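Local coordinates for protein TetR-family transcriptional regulator (Streptomyces coelicolor, PDB 2G7L) that probably binds DNA through an N-terminal helix-turn-helix domain to regulate transcription, as other TetR-family repressors do, and pairs as a dimer through its C-terminal helical domain, at residues A[29-34]-A[42-47]; A[129-134]-A[147-152]; A[178-183]-A[200-205]. All coordinates share one frame; numbering follows the deposited sequence.

How the contacts relate
Contact 1 lies in the N-terminal DNA-binding domain; contacts 2 and 3 belong to the C-terminal TetR-like domain, and no two share an element. Contact 2, its centre about 13 Å from that of the chain, is wholly buried aliphatic helix packing. Contact 1, its centre about 22 Å from the chain's, is also largely buried but sets a leucine against both an arginine and a second leucine. Contact 3, centred about 23 Å from the same point, is a partly buried seam of valines and leucines between a short helix and a loop. Contacts 2 and 3 are about 15 Å apart at their nearest atoms, yet both meet the second subunit: Leu201 packs on Leu132 of the other chain.

Contact 1: A[29-34]-A[42-47]; sequences VALMRA and MRRLAQ
In Leu31 and Arg44 alike, CG lies trans to the main-chain N (chi1 -164° and 179°), and this carries both side chains off their helices into the space between 29-34 and 42-47. Arg44 then bends at chi2 (59°), which brings its guanidinium face under the CD1 methyl of Leu31. The two methyls of Leu31 divide the work. CD1 sits 3.4 Å above the guanidinium plane, displaced toward the rim, where it comes within 3.5 Å of Arg44 NH2. CD2 rests against the aliphatic part of the same arginine, 3.6 Å from Arg44 CG, and also meets the neighbouring leucine, with Leu45 CD1 at 4.0 Å from Leu31 CD2. Leu31 is thus wedged between Arg44 and Leu45, one turn of helix 42-48 supplying both walls. The backbones stay well apart, 8.2 Å between the CA atoms of Leu31 and Leu45, their closest pair, so side chains alone make this join.

Around it, Leu45 continues into the core of the domain, against Ile24 and Ala28 of helix 21-35, Leu56 of helix 53-56 and Leu66 of helix 63-74. Arg44 NH2 forms a salt bridge with Glu35, at the end of helix 21-35. Its pairing with Glu48 is longer and weak.

Within the TetR-type DNA-binding domain, the contact joins helix 21-35 to helix 42-48, the latter opening the helix-turn-helix. Its chemistry is that of an apolar core bordered by a charged group: Leu31 gives one methyl to Leu45 and lays the other over a face of the guanidinium, while NH2 of that group pairs with Glu35. This is consistent with one arginine holding the two helices by both apolar contact and charge.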
loop_
_atom_site.group_PDB
_atom_site.type_symbol
_atom_site.label_atom_id
_atom_site.label_comp_id
_atom_site.label_asym_id
_atom_site.label_seq_id
_atom_site.Cartn_x
_atom_site.Cartn_y
_atom_site.Cartn_z
ATOM N N VAL A 29 17.843 14.842 -5.484
ATOM C CA VAL A 29 18.442 13.549 -5.733
ATOM C C VAL A 29 19.825 13.497 -5.120
ATOM O O VAL A 29 20.186 12.508 -4.447
ATOM C CB VAL A 29 18.535 13.222 -7.251
ATOM C CG1 VAL A 29 19.387 11.935 -7.481
ATOM C CG2 VAL A 29 17.128 13.002 -7.880
ATOM N N ALA A 30 20.630 14.537 -5.396
ATOM C CA ALA A 30 21.984 14.644 -4.861
ATOM C C ALA A 30 21.958 14.702 -3.348
ATOM O O ALA A 30 22.729 14.022 -2.720
ATOM C CB ALA A 30 22.728 15.930 -5.465
ATOM N N LEU A 31 21.068 15.505 -2.773
ATOM C CA LEU A 31 20.884 15.529 -1.301
ATOM C C LEU A 31 20.581 14.138 -0.666
ATOM O O LEU A 31 21.156 13.796 0.387
ATOM C CB LEU A 31 19.798 16.515 -0.932
ATOM C CG LEU A 31 19.730 16.957 0.508
ATOM C CD1 LEU A 31 21.109 17.419 1.004
ATOM C CD2 LEU A 31 18.717 18.078 0.528
HETATM N N MSE A 32 19.743 13.322 -1.332
HETATM C CA MSE A 32 19.424 11.980 -0.847
HETATM C C MSE A 32 20.638 11.034 -0.819
HETATM O O MSE A 32 20.873 10.363 0.167
HETATM C CB MSE A 32 18.314 11.352 -1.683
HETATM C CG MSE A 32 18.276 9.799 -1.562
HETATM SE SE MSE A 32 16.981 9.092 -2.753
HETATM C CE MSE A 32 18.382 8.397 -3.976
ATOM N N ARG A 33 21.348 10.945 -1.931
ATOM C CA ARG A 33 22.573 10.163 -2.051
ATOM C C ARG A 33 23.689 10.542 -1.043
ATOM O O ARG A 33 24.464 9.689 -0.622
ATOM C CB ARG A 33 23.129 10.376 -3.459
ATOM C CG ARG A 33 22.118 10.198 -4.527
ATOM C CD ARG A 33 22.403 8.940 -5.216
ATOM N NE ARG A 33 21.689 8.800 -6.476
ATOM C CZ ARG A 33 20.910 7.762 -6.781
ATOM N NH1 ARG A 33 20.708 6.759 -5.876
ATOM N NH2 ARG A 33 20.332 7.721 -7.993
ATOM N N ALA A 34 23.759 11.823 -0.699
ATOM C CA ALA A 34 24.790 12.350 0.142
ATOM C C ALA A 34 24.401 12.246 1.605
ATOM O O ALA A 34 25.247 12.065 2.493
ATOM C CB ALA A 34 25.058 13.841 -0.242
HETATM N N MSE A 42 11.711 20.450 2.199
HETATM C CA MSE A 42 11.571 21.648 1.385
HETATM C C MSE A 42 12.480 22.774 1.909
HETATM O O MSE A 42 13.066 23.523 1.125
HETATM C CB MSE A 42 10.096 22.105 1.307
HETATM C CG MSE A 42 9.204 21.186 0.415
HETATM SE SE MSE A 42 9.711 21.267 -1.497
HETATM C CE MSE A 42 8.749 22.747 -1.988
ATOM N N ARG A 43 12.585 22.870 3.239
ATOM C CA ARG A 43 13.440 23.852 3.925
ATOM C C ARG A 43 14.942 23.553 3.687
ATOM O O ARG A 43 15.655 24.430 3.296
ATOM C CB ARG A 43 13.078 23.923 5.418
ATOM C CG ARG A 43 14.003 24.813 6.289
ATOM C CD ARG A 43 14.471 24.063 7.601
ATOM N NE ARG A 43 14.488 22.595 7.427
ATOM C CZ ARG A 43 15.375 21.761 7.973
ATOM N NH1 ARG A 43 16.361 22.234 8.742
ATOM N NH2 ARG A 43 15.289 20.452 7.726
ATOM N N ARG A 44 15.405 22.318 3.876
ATOM C CA ARG A 44 16.779 21.966 3.496
ATOM C C ARG A 44 17.076 22.167 1.998
ATOM O O ARG A 44 18.214 22.371 1.601
ATOM C CB ARG A 44 17.133 20.543 3.903
ATOM C CG ARG A 44 18.527 20.117 3.516
ATOM C CD ARG A 44 19.601 21.051 4.155
ATOM N NE ARG A 44 20.834 20.898 3.418
ATOM C CZ ARG A 44 21.716 19.915 3.618
ATOM N NH1 ARG A 44 21.523 19.001 4.585
ATOM N NH2 ARG A 44 22.797 19.854 2.849
ATOM N N LEU A 45 16.052 22.119 1.169
ATOM C CA LEU A 45 16.251 22.260 -0.280
ATOM C C LEU A 45 16.309 23.727 -0.666
ATOM O O LEU A 45 17.131 24.098 -1.480
ATOM C CB LEU A 45 15.124 21.540 -1.043
ATOM C CG LEU A 45 15.367 20.860 -2.375
ATOM C CD1 LEU A 45 16.493 19.845 -2.277
ATOM C CD2 LEU A 45 14.039 20.197 -2.717
ATOM N N ALA A 46 15.426 24.538 -0.068
ATOM C CA ALA A 46 15.422 26.010 -0.205
ATOM C C ALA A 46 16.778 26.595 0.224
ATOM O O ALA A 46 17.361 27.458 -0.450
ATOM C CB ALA A 46 14.286 26.597 0.619
ATOM N N GLN A 47 17.301 26.073 1.319
ATOM C CA GLN A 47 18.604 26.465 1.808
ATOM C C GLN A 47 19.642 26.060 0.793
ATOM O O GLN A 47 20.524 26.828 0.474
ATOM C CB GLN A 47 18.889 25.781 3.142
ATOM C CG GLN A 47 20.195 26.194 3.830
ATOM C CD GLN A 47 20.971 24.992 4.383
ATOM O OE1 GLN A 47 22.025 24.619 3.834
ATOM N NE2 GLN A 47 20.441 24.359 5.456
#

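Contact 2: A[129-134]-A[147-152]; sequences ERVLEL and WGVDKL
Val149 fits between Val131 and Leu132 of the facing helix. Its CG2 methyl meets Leu132 CD2 at 3.6 Å, and the two side chains cross at about a right angle. Leu132 CG lies 4.0 Å from the same Val149 CG2. The other methyl, CG1, lies on the Val131 side. Chi1 of -66° sets CG1 trans to the carbonyl carbon of Val149 and leaves CG2 beside the leucine. Val131 and Val149 slide past one another in opposite directions, though they are modelled too close for their exact spacing to be trusted, and the place of Val149 CG1 is doubtful for that reason. The helices approach closely here: the CA atoms of Leu132 and Val149 are 6.3 Å apart. Cutting Leu132 back to an alanine would probably open a gap beside Val149 CG2 and take away the packing on Ile194 of the second subunit.

Farther out, polar groups line the flanks of both helices. On the 129-134 side, Arg130 NH1 and Glu133 OE1 form a salt bridge of 3.2 Å, while Leu134 CD2 covers one face of the guanidinium; Glu133 also pairs with Arg137. On the 147-152 side, Asp150 makes a salt bridge with Arg209 of the second subunit, and Trp147 has a cation-pi contact with that arginine.

The contact joins helices 122-136 and 142-161 of the C-terminal domain. Helix 89-106 packs on Val131 through Leu93 and Val96, while Leu152 leads from the 147-152 segment to Leu217, Val218 and Ile221 of helix 206-223. On the dimer side, Leu132 touches Ile194 of the second subunit.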
loop_
_atom_site.group_PDB
_atom_site.type_symbol
_atom_site.label_atom_id
_atom_site.label_comp_id
_atom_site.label_asym_id
_atom_site.label_seq_id
_atom_site.Cartn_x
_atom_site.Cartn_y
_atom_site.Cartn_z
ATOM N N GLU A 129 3.300 3.340 -19.762
ATOM C CA GLU A 129 3.059 3.070 -21.195
ATOM C C GLU A 129 3.444 1.609 -21.497
ATOM O O GLU A 129 2.723 0.892 -22.116
ATOM C CB GLU A 129 3.908 4.073 -22.052
ATOM C CG GLU A 129 4.008 3.697 -23.509
ATOM C CD GLU A 129 2.735 3.996 -24.214
ATOM O OE1 GLU A 129 1.919 4.712 -23.583
ATOM O OE2 GLU A 129 2.531 3.501 -25.383
ATOM N N ARG A 130 4.600 1.196 -21.030
ATOM C CA ARG A 130 5.126 -0.100 -21.253
ATOM C C ARG A 130 4.333 -1.227 -20.539
ATOM O O ARG A 130 4.211 -2.336 -21.047
ATOM C CB ARG A 130 6.546 -0.099 -20.698
ATOM C CG ARG A 130 7.298 -1.454 -20.841
ATOM C CD ARG A 130 7.424 -1.866 -22.365
ATOM N NE ARG A 130 8.275 -3.052 -22.496
ATOM C CZ ARG A 130 8.245 -3.889 -23.538
ATOM N NH1 ARG A 130 7.377 -3.696 -24.554
ATOM N NH2 ARG A 130 9.055 -4.939 -23.519
ATOM N N VAL A 131 3.856 -0.973 -19.326
ATOM C CA VAL A 131 3.154 -2.010 -18.565
ATOM C C VAL A 131 1.879 -2.198 -19.280
ATOM O O VAL A 131 1.432 -3.313 -19.450
ATOM C CB VAL A 131 2.903 -1.554 -17.122
ATOM C CG1 VAL A 131 1.854 -2.477 -16.449
ATOM C CG2 VAL A 131 4.147 -1.649 -16.391
ATOM N N LEU A 132 1.307 -1.087 -19.755
ATOM C CA LEU A 132 0.042 -1.138 -20.438
ATOM C C LEU A 132 0.136 -1.924 -21.782
ATOM O O LEU A 132 -0.760 -2.736 -22.130
ATOM C CB LEU A 132 -0.407 0.276 -20.742
ATOM C CG LEU A 132 -1.192 1.135 -19.782
ATOM C CD1 LEU A 132 -1.271 2.598 -20.297
ATOM C CD2 LEU A 132 -2.576 0.620 -19.662
ATOM N N GLU A 133 1.227 -1.663 -22.507
ATOM C CA GLU A 133 1.522 -2.301 -23.795
ATOM C C GLU A 133 1.557 -3.818 -23.653
ATOM O O GLU A 133 0.945 -4.546 -24.418
ATOM C CB GLU A 133 2.929 -1.834 -24.223
ATOM C CG GLU A 133 3.246 -1.929 -25.705
ATOM C CD GLU A 133 4.760 -1.761 -25.967
ATOM O OE1 GLU A 133 5.288 -2.577 -26.763
ATOM O OE2 GLU A 133 5.437 -0.879 -25.347
ATOM N N LEU A 134 2.369 -4.266 -22.710
ATOM C CA LEU A 134 2.535 -5.681 -22.407
ATOM C C LEU A 134 1.216 -6.306 -21.918
ATOM O O LEU A 134 0.746 -7.330 -22.430
ATOM C CB LEU A 134 3.622 -5.836 -21.353
ATOM C CG LEU A 134 5.045 -5.566 -21.826
ATOM C CD1 LEU A 134 6.056 -5.757 -20.716
ATOM C CD2 LEU A 134 5.465 -6.528 -22.978
ATOM N N TRP A 147 -7.485 -0.500 -15.640
ATOM C CA TRP A 147 -7.565 -0.658 -14.188
ATOM C C TRP A 147 -6.539 -1.656 -13.672
ATOM O O TRP A 147 -6.025 -1.527 -12.546
ATOM C CB TRP A 147 -8.991 -1.003 -13.774
ATOM C CG TRP A 147 -9.975 0.131 -13.960
ATOM C CD1 TRP A 147 -9.818 1.218 -14.733
ATOM C CD2 TRP A 147 -11.276 0.254 -13.348
ATOM N NE1 TRP A 147 -10.982 2.031 -14.688
ATOM C CE2 TRP A 147 -11.875 1.435 -13.839
ATOM C CE3 TRP A 147 -11.977 -0.512 -12.410
ATOM C CZ2 TRP A 147 -13.155 1.873 -13.418
ATOM C CZ3 TRP A 147 -13.231 -0.098 -12.023
ATOM C CH2 TRP A 147 -13.810 1.075 -12.523
ATOM N N GLY A 148 -6.135 -2.605 -14.513
ATOM C CA GLY A 148 -5.175 -3.586 -14.094
ATOM C C GLY A 148 -3.776 -3.078 -13.841
ATOM O O GLY A 148 -3.091 -3.489 -12.912
ATOM N N VAL A 149 -3.262 -2.228 -14.701
ATOM C CA VAL A 149 -1.878 -1.769 -14.496
ATOM C C VAL A 149 -1.785 -0.897 -13.205
ATOM O O VAL A 149 -0.797 -0.968 -12.565
ATOM C CB VAL A 149 -1.329 -0.942 -15.745
ATOM C CG1 VAL A 149 -1.200 -1.883 -17.022
ATOM C CG2 VAL A 149 -2.282 0.144 -16.056
ATOM N N ASP A 150 -2.780 -0.058 -12.905
ATOM C CA ASP A 150 -2.905 0.600 -11.588
ATOM C C ASP A 150 -2.775 -0.394 -10.419
ATOM O O ASP A 150 -1.954 -0.218 -9.491
ATOM C CB ASP A 150 -4.269 1.295 -11.540
ATOM C CG ASP A 150 -4.207 2.760 -12.035
ATOM O OD1 ASP A 150 -3.359 3.065 -12.930
ATOM O OD2 ASP A 150 -4.996 3.616 -11.513
ATOM N N LYS A 151 -3.507 -1.513 -10.501
ATOM C CA LYS A 151 -3.455 -2.562 -9.478
ATOM C C LYS A 151 -2.140 -3.257 -9.407
ATOM O O LYS A 151 -1.658 -3.511 -8.317
ATOM C CB LYS A 151 -4.579 -3.615 -9.695
ATOM C CG LYS A 151 -5.892 -3.109 -9.087
ATOM C CD LYS A 151 -6.953 -2.618 -10.078
ATOM C CE LYS A 151 -7.846 -1.326 -9.575
ATOM N NZ LYS A 151 -7.427 -0.125 -10.480
ATOM N N LEU A 152 -1.543 -3.612 -10.556
ATOM C CA LEU A 152 -0.163 -4.198 -10.544
ATOM C C LEU A 152 0.899 -3.238 -9.960
ATOM O O LEU A 152 1.832 -3.632 -9.255
ATOM C CB LEU A 152 0.228 -4.597 -11.961
ATOM C CG LEU A 152 -0.431 -5.808 -12.608
ATOM C CD1 LEU A 152 -0.279 -5.719 -14.115
ATOM C CD2 LEU A 152 0.110 -7.156 -11.932
#

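Contact 3: A[178-183]-A[200-205]; sequences ATVRAL and LLVAGS
Val180 faces Val202 across a CA separation of 6.4 Å, helix 178-185 meeting the loop that leads into helix 206-223. Val180 CG1 comes to the branch point of the opposing valine, 4.0 Å from Val202 CB, as the two side chains approach at a slant. Chi1 of 172° places this methyl trans to the main-chain N of Val180. One turn along, Leu183 meets two residues of the loop. Its CD2 passes Val202 CG1 at 4.1 Å, the side chains running in opposite directions, and its CG lies 4.1 Å from Leu201 CD2 where the two leucines cross nearly at right angles. Val202 is therefore held from two successive turns of the helix, while Leu201 packs against the second of them. The touching atoms are all carbon.

Ile194 of helix 192-197 touches both Leu183 and Leu201, while Leu132 of the second subunit packs on Leu201. Arg209 binds the carbonyls of Leu201 and Ala203, tying the loop to helix 206-223. At the far end, Ser205 occupies the N-cap position, its OG accepting from Asp208 N.

This is aliphatic packing of a short helix on the loop whose Ser205 N-caps helix 206-223, forming part of the dimer interface of a TetR-like C-terminal domain.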
loop_
_atom_site.group_PDB
_atom_site.type_symbol
_atom_site.label_atom_id
_atom_site.label_comp_id
_atom_site.label_asym_id
_atom_site.label_seq_id
_atom_site.Cartn_x
_atom_site.Cartn_y
_atom_site.Cartn_z
ATOM N N ALA A 178 5.171 -8.288 15.431
ATOM C CA ALA A 178 4.210 -8.508 16.510
ATOM C C ALA A 178 3.017 -9.278 15.981
ATOM O O ALA A 178 2.457 -10.140 16.674
ATOM C CB ALA A 178 3.767 -7.189 17.119
ATOM N N THR A 179 2.619 -8.962 14.748
ATOM C CA THR A 179 1.528 -9.670 14.098
ATOM C C THR A 179 1.853 -11.160 13.943
ATOM O O THR A 179 1.011 -11.999 14.226
ATOM C CB THR A 179 1.213 -9.047 12.748
ATOM O OG1 THR A 179 0.919 -7.666 12.967
ATOM C CG2 THR A 179 0.021 -9.760 12.103
ATOM N N VAL A 180 3.084 -11.474 13.545
ATOM C CA VAL A 180 3.510 -12.845 13.293
ATOM C C VAL A 180 3.542 -13.632 14.591
ATOM O O VAL A 180 3.056 -14.788 14.625
ATOM C CB VAL A 180 4.844 -12.927 12.509
ATOM C CG1 VAL A 180 5.385 -14.399 12.437
ATOM C CG2 VAL A 180 4.647 -12.353 11.090
ATOM N N ARG A 181 4.050 -13.001 15.654
ATOM C CA ARG A 181 4.036 -13.612 17.008
ATOM C C ARG A 181 2.597 -13.903 17.492
ATOM O O ARG A 181 2.303 -15.031 17.937
ATOM C CB ARG A 181 4.798 -12.745 18.028
ATOM C CG ARG A 181 6.315 -12.685 17.737
ATOM C CD ARG A 181 7.205 -12.059 18.841
ATOM N NE ARG A 181 6.992 -10.619 19.019
ATOM C CZ ARG A 181 7.542 -9.668 18.252
ATOM N NH1 ARG A 181 8.332 -10.000 17.214
ATOM N NH2 ARG A 181 7.280 -8.376 18.515
ATOM N N ALA A 182 1.710 -12.912 17.360
ATOM C CA ALA A 182 0.332 -13.028 17.813
ATOM C C ALA A 182 -0.436 -14.132 17.071
ATOM O O ALA A 182 -1.331 -14.780 17.651
ATOM C CB ALA A 182 -0.383 -11.688 17.705
ATOM N N LEU A 183 -0.089 -14.334 15.796
ATOM C CA LEU A 183 -0.689 -15.368 14.961
ATOM C C LEU A 183 -0.177 -16.748 15.401
ATOM O O LEU A 183 -0.992 -17.657 15.594
ATOM C CB LEU A 183 -0.423 -15.138 13.468
ATOM C CG LEU A 183 -1.387 -14.430 12.477
ATOM C CD1 LEU A 183 -2.863 -14.103 12.945
ATOM C CD2 LEU A 183 -0.781 -13.302 11.685
ATOM N N LEU A 200 1.559 -21.536 6.909
ATOM C CA LEU A 200 1.567 -20.805 5.627
ATOM C C LEU A 200 1.075 -19.357 5.748
ATOM O O LEU A 200 1.477 -18.503 4.949
ATOM C CB LEU A 200 0.774 -21.545 4.516
ATOM C CG LEU A 200 1.493 -22.646 3.736
ATOM C CD1 LEU A 200 0.571 -23.236 2.682
ATOM C CD2 LEU A 200 2.776 -22.162 3.086
ATOM N N LEU A 201 0.210 -19.083 6.721
ATOM C CA LEU A 201 -0.320 -17.739 6.925
ATOM C C LEU A 201 0.861 -16.732 7.133
ATOM O O LEU A 201 0.808 -15.574 6.724
ATOM C CB LEU A 201 -1.257 -17.760 8.108
ATOM C CG LEU A 201 -2.008 -16.501 8.509
ATOM C CD1 LEU A 201 -2.647 -15.984 7.259
ATOM C CD2 LEU A 201 -3.047 -16.769 9.601
ATOM N N VAL A 202 1.947 -17.218 7.725
ATOM C CA VAL A 202 3.142 -16.377 7.940
ATOM C C VAL A 202 4.395 -16.844 7.145
ATOM O O VAL A 202 5.461 -16.261 7.271
ATOM C CB VAL A 202 3.425 -16.208 9.485
ATOM C CG1 VAL A 202 2.133 -15.809 10.218
ATOM C CG2 VAL A 202 3.938 -17.532 10.089
ATOM N N ALA A 203 4.262 -17.855 6.298
ATOM C CA ALA A 203 5.399 -18.317 5.485
ATOM C C ALA A 203 5.648 -17.619 4.116
ATOM O O ALA A 203 4.766 -16.912 3.548
ATOM C CB ALA A 203 5.375 -19.856 5.341
ATOM N N GLY A 204 6.878 -17.812 3.637
ATOM C CA GLY A 204 7.352 -17.316 2.343
ATOM C C GLY A 204 8.153 -16.027 2.383
ATOM O O GLY A 204 7.863 -15.121 3.185
ATOM N N SER A 205 9.148 -15.942 1.499
ATOM C CA SER A 205 9.936 -14.720 1.251
ATOM C C SER A 205 9.063 -13.644 0.633
ATOM O O SER A 205 8.021 -13.946 0.080
ATOM C CB SER A 205 11.096 -15.036 0.312
ATOM O OG SER A 205 10.684 -15.474 -1.003
#